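PDB 5GZT: chitinase, which probably cleaves chitin and chitodextrins at internal beta-1,4 linkages between N-acetylglucosamine units, acting as an endochitinase. Local coordinates for residues Ala794-Ile806 against Thr870-Met882. Sequence-based numbering, arbitrary orientation.
Sequences AFARIKDNKVVKI and TREELANSAIAFM
A beta hairpin formed by strands 790-799 and 802-805 packs on helix 868-884 in the second glycosyl hydrolase family 18 domain, where Asn801, Val803 and Phe881 are the most heavily covered residues. Val803 sets its two branches on different helix residues. With CG1 anti to the backbone N (chi1 172°), that methyl lies over one face of the Phe881 ring, 3.8 Å from Phe881 CG, while Val803 CG2 rests against the backbone of Ala878, 3.6 Å from its CA. Ala796 CB comes over the same face as Val803 CG1, nearer the far end of the ring at CZ. Beside this apolar patch, Leu874 CD1 touches both Val803 CG2 and, at 3.9 Å, Ile798 CG2.

The fold here is a TIM barrel: 790-799 is one of its parallel strands, next to 848-854, and 802-805 folds back from its end as an antiparallel partner that is not one of the parallel barrel strands. The helix follows strand 848-854 in the chain and packs on both that strand, through Ala878 and Phe881, and the hairpin.

Polar contacts fasten the hairpin's type I' turn. Asn801 ND2 gives one hydrogen to Thr870 O (3.0 Å), a carbonyl that also accepts from Leu874 N within the helix, and the other to Glu873 OE1 in a nearly straight bond (178°). The amide and carboxylate planes stand 82° apart, and ND2 meets OE1 from above the carboxylate plane. The second oxygen, Glu873 OE2, offers its anti lone pair to Lys802 NZ in a 2.7 Å salt bridge and also accepts a hydrogen bond from a water that donates to Asp800 O as well. Further along the helix, Val803 N donates to Ser877 OG (2.9 Å), and another water bridges the carbonyl oxygens of Val803 and Ser877.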
ATOM      1  N   ALA B 794      29.066 -44.294  -2.609  1.00 15.23           N
ATOM      2  CA  ALA B 794      28.408 -44.013  -3.864  1.00 16.24           C
ATOM      3  C   ALA B 794      29.109 -44.812  -4.998  1.00 20.30           C
ATOM      4  O   ALA B 794      30.298 -44.663  -5.137  1.00 21.57           O
ATOM      5  CB  ALA B 794      28.581 -42.537  -4.127  1.00 19.01           C
ATOM      6  N   PHE B 795      28.473 -45.737  -5.716  1.00 19.26           N
ATOM      7  CA  PHE B 795      27.106 -46.160  -5.487  1.00 17.40           C
ATOM      8  C   PHE B 795      27.027 -47.631  -5.852  1.00 18.20           C
ATOM      9  O   PHE B 795      27.911 -48.155  -6.527  1.00 19.60           O
ATOM     10  CB  PHE B 795      26.131 -45.452  -6.352  1.00 18.64           C
ATOM     11  CG  PHE B 795      25.972 -43.976  -6.128  1.00 20.31           C
ATOM     12  CD1 PHE B 795      25.100 -43.514  -5.170  1.00 19.88           C
ATOM     13  CD2 PHE B 795      26.501 -43.047  -7.055  1.00 18.60           C
ATOM     14  CE1 PHE B 795      24.897 -42.137  -4.983  1.00 20.46           C
ATOM     15  CE2 PHE B 795      26.280 -41.686  -6.898  1.00 20.53           C
ATOM     16  CZ  PHE B 795      25.467 -41.210  -5.846  1.00 22.67           C
ATOM     17  N   ALA B 796      25.960 -48.294  -5.379  1.00 17.04           N
ATOM     18  CA  ALA B 796      25.445 -49.513  -5.988  1.00 15.89           C
ATOM     19  C   ALA B 796      24.326 -49.128  -6.956  1.00 15.21           C
ATOM     20  O   ALA B 796      23.801 -48.026  -6.890  1.00 16.79           O
ATOM     21  CB  ALA B 796      24.951 -50.465  -4.942  1.00 16.43           C
ATOM     22  N   ARG B 797      23.996 -49.991  -7.871  1.00 13.46           N
ATOM     23  CA  ARG B 797      23.023 -49.691  -8.935  1.00 15.78           C
ATOM     24  C   ARG B 797      22.065 -50.807  -9.030  1.00 15.69           C
ATOM     25  O   ARG B 797      22.215 -51.823  -8.299  1.00 17.66           O
ATOM     26  CB  ARG B 797      23.735 -49.478 -10.287  1.00 17.03           C
ATOM     27  CG  ARG B 797      24.644 -48.234 -10.273  1.00 17.79           C
ATOM     28  CD  ARG B 797      23.724 -47.068 -10.463  1.00 19.55           C
ATOM     29  NE  ARG B 797      24.194 -45.807  -9.952  1.00 20.95           N
ATOM     30  CZ  ARG B 797      24.711 -44.800 -10.658  1.00 21.78           C
ATOM     31  NH1 ARG B 797      25.062 -44.920 -11.934  1.00 21.67           N
ATOM     32  NH2 ARG B 797      24.942 -43.668 -10.045  1.00 24.09           N
ATOM     33  N   ILE B 798      21.048 -50.625  -9.832  1.00 15.28           N
ATOM     34  CA  ILE B 798      20.013 -51.607  -9.947  1.00 17.07           C
ATOM     35  C   ILE B 798      20.048 -52.120 -11.400  1.00 20.09           C
ATOM     36  O   ILE B 798      19.898 -51.342 -12.372  1.00 17.90           O
ATOM     37  CB  ILE B 798      18.678 -51.008  -9.654  1.00 17.77           C
ATOM     38  CG1 ILE B 798      18.600 -50.445  -8.227  1.00 17.13           C
ATOM     39  CG2 ILE B 798      17.525 -52.024  -9.848  1.00 18.33           C
ATOM     40  CD1 ILE B 798      17.312 -49.601  -7.960  1.00 17.97           C
ATOM     41  N   LYS B 799      20.209 -53.440 -11.536  1.00 20.73           N
ATOM     42  CA  LYS B 799      20.132 -54.117 -12.855  1.00 20.33           C
ATOM     43  C   LYS B 799      19.272 -55.369 -12.696  1.00 20.22           C
ATOM     44  O   LYS B 799      19.557 -56.223 -11.809  1.00 18.82           O
ATOM     45  CB  LYS B 799      21.515 -54.423 -13.408  1.00 21.77           C
ATOM     46  CG  LYS B 799      21.396 -55.057 -14.802  1.00 20.67           C
ATOM     47  CD  LYS B 799      22.706 -55.656 -15.255  1.00 23.54           C
ATOM     48  CE  LYS B 799      22.507 -56.421 -16.568  1.00 23.23           C
ATOM     49  NZ  LYS B 799      23.725 -57.146 -16.979  1.00 22.43           N
ATOM     50  N   ASP B 800      18.191 -55.456 -13.513  1.00 19.28           N
ATOM     51  CA  ASP B 800      17.296 -56.620 -13.540  1.00 20.58           C
ATOM     52  C   ASP B 800      16.619 -56.780 -12.154  1.00 20.77           C
ATOM     53  O   ASP B 800      16.394 -57.876 -11.636  1.00 19.31           O
ATOM     54  CB  ASP B 800      18.031 -57.904 -13.933  1.00 20.65           C
ATOM     55  CG  ASP B 800      18.495 -57.924 -15.415  1.00 21.66           C
ATOM     56  OD1 ASP B 800      18.013 -57.094 -16.224  1.00 19.74           O
ATOM     57  OD2 ASP B 800      19.382 -58.769 -15.699  1.00 21.33           O
ATOM     58  N   ASN B 801      16.318 -55.630 -11.553  1.00 18.94           N
ATOM     59  CA  ASN B 801      15.759 -55.593 -10.278  1.00 19.19           C
ATOM     60  C   ASN B 801      16.594 -56.217  -9.163  1.00 17.24           C
ATOM     61  O   ASN B 801      16.037 -56.599  -8.120  1.00 16.46           O
ATOM     62  CB  ASN B 801      14.342 -56.177 -10.286  1.00 22.30           C
ATOM     63  CG  ASN B 801      13.472 -55.435  -9.257  1.00 29.87           C
ATOM     64  OD1 ASN B 801      13.605 -54.213  -9.102  1.00 35.14           O
ATOM     65  ND2 ASN B 801      12.689 -56.140  -8.533  1.00 28.26           N
ATOM     66  N   LYS B 802      17.908 -56.198  -9.329  1.00 16.53           N
ATOM     67  CA  LYS B 802      18.858 -56.742  -8.367  1.00 18.28           C
ATOM     68  C   LYS B 802      19.848 -55.601  -8.128  1.00 18.49           C
ATOM     69  O   LYS B 802      20.030 -54.755  -8.968  1.00 16.12           O
ATOM     70  CB  LYS B 802      19.539 -58.036  -8.905  1.00 21.33           C
ATOM     71  CG  LYS B 802      18.465 -59.090  -9.086  1.00 25.50           C
ATOM     72  CD  LYS B 802      18.990 -60.449  -9.452  1.00 33.02           C
ATOM     73  CE  LYS B 802      17.914 -61.567  -9.180  1.00 33.97           C
ATOM     74  NZ  LYS B 802      16.755 -61.338  -8.204  1.00 37.20           N
ATOM     75  N   VAL B 803      20.444 -55.579  -6.946  1.00 16.46           N
ATOM     76  CA  VAL B 803      21.394 -54.589  -6.621  1.00 17.12           C
ATOM     77  C   VAL B 803      22.773 -55.092  -7.027  1.00 16.43           C
ATOM     78  O   VAL B 803      23.152 -56.205  -6.645  1.00 15.26           O
ATOM     79  CB  VAL B 803      21.324 -54.263  -5.120  1.00 17.85           C
ATOM     80  CG1 VAL B 803      22.468 -53.354  -4.744  1.00 19.70           C
ATOM     81  CG2 VAL B 803      19.999 -53.615  -4.831  1.00 16.54           C
ATOM     82  N   VAL B 804      23.496 -54.272  -7.768  1.00 17.47           N
ATOM     83  CA  VAL B 804      24.777 -54.663  -8.395  1.00 19.18           C
ATOM     84  C   VAL B 804      25.809 -53.575  -8.203  1.00 19.98           C
ATOM     85  O   VAL B 804      25.487 -52.482  -7.764  1.00 20.80           O
ATOM     86  CB  VAL B 804      24.584 -54.901  -9.878  1.00 19.90           C
ATOM     87  CG1 VAL B 804      23.572 -56.004 -10.059  1.00 19.27           C
ATOM     88  CG2 VAL B 804      24.123 -53.659 -10.579  1.00 19.28           C
ATOM     89  N   LYS B 805      27.071 -53.918  -8.403  1.00 20.56           N
ATOM     90  CA  LYS B 805      28.122 -52.911  -8.413  1.00 19.88           C
ATOM     91  C   LYS B 805      27.957 -51.966  -9.579  1.00 18.80           C
ATOM     92  O   LYS B 805      27.374 -52.338 -10.628  1.00 19.76           O
ATOM     93  CB  LYS B 805      29.475 -53.547  -8.493  1.00 23.00           C
ATOM     94  CG  LYS B 805      29.882 -54.356  -7.275  1.00 23.35           C
ATOM     95  CD  LYS B 805      31.121 -55.244  -7.581  1.00 24.94           C
ATOM     96  CE  LYS B 805      31.709 -55.833  -6.311  1.00 27.69           C
ATOM     97  NZ  LYS B 805      32.776 -56.867  -6.589  1.00 32.72           N
ATOM     98  N   ILE B 806      28.459 -50.737  -9.403  1.00 18.67           N
ATOM     99  CA  ILE B 806      28.271 -49.655 -10.391  1.00 20.11           C
ATOM    100  C   ILE B 806      28.872 -50.005 -11.748  1.00 18.69           C
ATOM    101  O   ILE B 806      28.373 -49.541 -12.776  1.00 20.06           O
ATOM    102  CB  ILE B 806      28.872 -48.313  -9.879  1.00 20.21           C
ATOM    103  CG1 ILE B 806      28.297 -47.166 -10.696  1.00 21.92           C
ATOM    104  CG2 ILE B 806      30.391 -48.329  -9.855  1.00 18.69           C
ATOM    105  CD1 ILE B 806      28.490 -45.802 -10.075  1.00 21.74           C
ATOM    106  N   THR B 870       7.996 -56.833  -6.840  1.00 19.58           N
ATOM    107  CA  THR B 870       9.277 -56.198  -7.266  1.00 19.30           C
ATOM    108  C   THR B 870       9.984 -55.549  -6.071  1.00 19.44           C
ATOM    109  O   THR B 870      11.230 -55.554  -5.980  1.00 18.70           O
ATOM    110  CB  THR B 870       9.057 -55.191  -8.366  1.00 20.10           C
ATOM    111  OG1 THR B 870       8.054 -54.260  -7.991  1.00 20.98           O
ATOM    112  CG2 THR B 870       8.558 -55.906  -9.643  1.00 22.93           C
ATOM    113  N   ARG B 871       9.201 -55.016  -5.145  1.00 18.39           N
ATOM    114  CA  ARG B 871       9.756 -54.359  -3.924  1.00 17.64           C
ATOM    115  C   ARG B 871      10.497 -55.402  -3.085  1.00 20.47           C
ATOM    116  O   ARG B 871      11.637 -55.208  -2.686  1.00 18.01           O
ATOM    117  CB  ARG B 871       8.602 -53.697  -3.109  1.00 18.46           C
ATOM    118  CG  ARG B 871       8.011 -52.560  -3.877  1.00 19.81           C
ATOM    119  CD  ARG B 871       7.138 -51.639  -3.116  1.00 24.90           C
ATOM    120  NE  ARG B 871       5.842 -52.185  -2.792  1.00 23.03           N
ATOM    121  CZ  ARG B 871       4.684 -51.976  -3.434  1.00 21.82           C
ATOM    122  NH1 ARG B 871       4.601 -51.274  -4.492  1.00 24.31           N
ATOM    123  NH2 ARG B 871       3.557 -52.496  -2.936  1.00 24.72           N
ATOM    124  N   GLU B 872       9.837 -56.536  -2.901  1.00 20.24           N
ATOM    125  CA  GLU B 872      10.370 -57.692  -2.255  1.00 23.44           C
ATOM    126  C   GLU B 872      11.693 -58.145  -2.867  1.00 21.82           C
ATOM    127  O   GLU B 872      12.713 -58.317  -2.161  1.00 19.35           O
ATOM    128  CB  GLU B 872       9.291 -58.812  -2.268  1.00 26.99           C
ATOM    129  CG  GLU B 872       9.748 -60.161  -1.731  1.00 32.40           C
ATOM    130  CD  GLU B 872       9.728 -60.185  -0.218  1.00 37.71           C
ATOM    131  OE1 GLU B 872       9.049 -59.268   0.363  1.00 37.55           O
ATOM    132  OE2 GLU B 872      10.372 -61.125   0.342  1.00 42.22           O
ATOM    133  N   GLU B 873      11.696 -58.297  -4.178  1.00 21.13           N
ATOM    134  CA  GLU B 873      12.896 -58.729  -4.830  1.00 20.85           C
ATOM    135  C   GLU B 873      14.065 -57.708  -4.698  1.00 17.27           C
ATOM    136  O   GLU B 873      15.221 -58.080  -4.401  1.00 17.05           O
ATOM    137  CB  GLU B 873      12.580 -58.949  -6.316  1.00 23.66           C
ATOM    138  CG  GLU B 873      13.750 -59.515  -7.035  1.00 27.62           C
ATOM    139  CD  GLU B 873      13.464 -59.772  -8.515  1.00 29.70           C
ATOM    140  OE1 GLU B 873      12.476 -59.208  -9.099  1.00 26.38           O
ATOM    141  OE2 GLU B 873      14.292 -60.568  -9.039  1.00 31.64           O
ATOM    142  N   LEU B 874      13.772 -56.437  -4.882  1.00 15.56           N
ATOM    143  CA  LEU B 874      14.806 -55.410  -4.756  1.00 15.92           C
ATOM    144  C   LEU B 874      15.302 -55.387  -3.285  1.00 17.50           C
ATOM    145  O   LEU B 874      16.509 -55.377  -3.017  1.00 17.49           O
ATOM    146  CB  LEU B 874      14.314 -54.003  -5.213  1.00 16.03           C
ATOM    147  CG  LEU B 874      15.475 -52.972  -5.123  1.00 16.64           C
ATOM    148  CD1 LEU B 874      16.394 -53.172  -6.282  1.00 19.19           C
ATOM    149  CD2 LEU B 874      15.023 -51.515  -5.084  1.00 17.75           C
ATOM    150  N   ALA B 875      14.381 -55.477  -2.341  1.00 17.59           N
ATOM    151  CA  ALA B 875      14.760 -55.366  -0.937  1.00 17.74           C
ATOM    152  C   ALA B 875      15.658 -56.507  -0.517  1.00 17.84           C
ATOM    153  O   ALA B 875      16.726 -56.323   0.062  1.00 16.27           O
ATOM    154  CB  ALA B 875      13.516 -55.261  -0.066  1.00 16.08           C
ATOM    155  N   ASN B 876      15.259 -57.728  -0.865  1.00 17.00           N
ATOM    156  CA  ASN B 876      16.070 -58.890  -0.569  1.00 17.40           C
ATOM    157  C   ASN B 876      17.411 -58.775  -1.233  1.00 17.54           C
ATOM    158  O   ASN B 876      18.438 -59.028  -0.640  1.00 19.72           O
ATOM    159  CB  ASN B 876      15.353 -60.201  -1.069  1.00 20.09           C
ATOM    160  CG  ASN B 876      14.202 -60.604  -0.195  1.00 22.55           C
ATOM    161  OD1 ASN B 876      14.160 -60.293   0.975  1.00 23.20           O
ATOM    162  ND2 ASN B 876      13.272 -61.351  -0.761  1.00 25.86           N
ATOM    163  N   SER B 877      17.446 -58.330  -2.473  1.00 17.52           N
ATOM    164  CA  SER B 877      18.759 -58.168  -3.122  1.00 16.39           C
ATOM    165  C   SER B 877      19.662 -57.074  -2.489  1.00 16.63           C
ATOM    166  O   SER B 877      20.890 -57.236  -2.370  1.00 14.51           O
ATOM    167  CB  SER B 877      18.518 -57.906  -4.600  1.00 17.01           C
ATOM    168  OG  SER B 877      19.727 -57.798  -5.249  1.00 17.99           O
ATOM    169  N   ALA B 878      19.058 -55.943  -2.093  1.00 15.15           N
ATOM    170  CA  ALA B 878      19.810 -54.868  -1.431  1.00 14.71           C
ATOM    171  C   ALA B 878      20.395 -55.336  -0.117  1.00 14.97           C
ATOM    172  O   ALA B 878      21.530 -55.092   0.217  1.00 14.19           O
ATOM    173  CB  ALA B 878      18.828 -53.730  -1.158  1.00 15.29           C
ATOM    174  N   ILE B 879      19.620 -56.155   0.581  1.00 16.02           N
ATOM    175  CA  ILE B 879      20.099 -56.723   1.843  1.00 17.38           C
ATOM    176  C   ILE B 879      21.216 -57.725   1.634  1.00 17.29           C
ATOM    177  O   ILE B 879      22.175 -57.788   2.426  1.00 17.54           O
ATOM    178  CB  ILE B 879      18.870 -57.283   2.630  1.00 18.53           C
ATOM    179  CG1 ILE B 879      18.245 -56.098   3.348  1.00 19.98           C
ATOM    180  CG2 ILE B 879      19.215 -58.470   3.522  1.00 17.78           C
ATOM    181  CD1 ILE B 879      16.861 -56.333   3.733  1.00 23.78           C
ATOM    182  N   ALA B 880      21.105 -58.543   0.600  1.00 16.16           N
ATOM    183  CA  ALA B 880      22.212 -59.501   0.344  1.00 16.99           C
ATOM    184  C   ALA B 880      23.506 -58.724   0.036  1.00 17.27           C
ATOM    185  O   ALA B 880      24.606 -59.071   0.519  1.00 19.51           O
ATOM    186  CB  ALA B 880      21.866 -60.515  -0.816  1.00 16.80           C
ATOM    187  N   PHE B 881      23.375 -57.632  -0.730  1.00 17.00           N
ATOM    188  CA  PHE B 881      24.539 -56.819  -1.073  1.00 16.41           C
ATOM    189  C   PHE B 881      25.157 -56.193   0.227  1.00 17.15           C
ATOM    190  O   PHE B 881      26.350 -56.167   0.427  1.00 15.58           O
ATOM    191  CB  PHE B 881      24.093 -55.761  -2.082  1.00 17.71           C
ATOM    192  CG  PHE B 881      25.227 -54.991  -2.722  1.00 17.24           C
ATOM    193  CD1 PHE B 881      25.822 -53.933  -2.054  1.00 16.56           C
ATOM    194  CD2 PHE B 881      25.667 -55.310  -4.020  1.00 18.69           C
ATOM    195  CE1 PHE B 881      26.833 -53.247  -2.612  1.00 16.94           C
ATOM    196  CE2 PHE B 881      26.675 -54.591  -4.613  1.00 18.50           C
ATOM    197  CZ  PHE B 881      27.246 -53.533  -3.913  1.00 19.56           C
ATOM    198  N   MET B 882      24.288 -55.708   1.080  1.00 14.89           N
ATOM    199  CA  MET B 882      24.660 -55.103   2.348  1.00 14.72           C
ATOM    200  C   MET B 882      25.527 -56.047   3.176  1.00 14.25           C
ATOM    201  O   MET B 882      26.662 -55.701   3.576  1.00 13.75           O
ATOM    202  CB  MET B 882      23.408 -54.598   3.083  1.00 13.13           C
ATOM    203  CG  MET B 882      23.701 -53.882   4.440  1.00 14.08           C
ATOM    204  SD  MET B 882      22.158 -53.698   5.400  1.00 14.82           S
ATOM    205  CE  MET B 882      22.055 -55.324   6.042  1.00 16.21           C
TER
HETATM  206  O   HOH W   1      15.217 -60.258 -11.591  1.00 31.27           O
HETATM  207  O   HOH W   2      22.837 -57.944  -4.406  1.00 23.59           O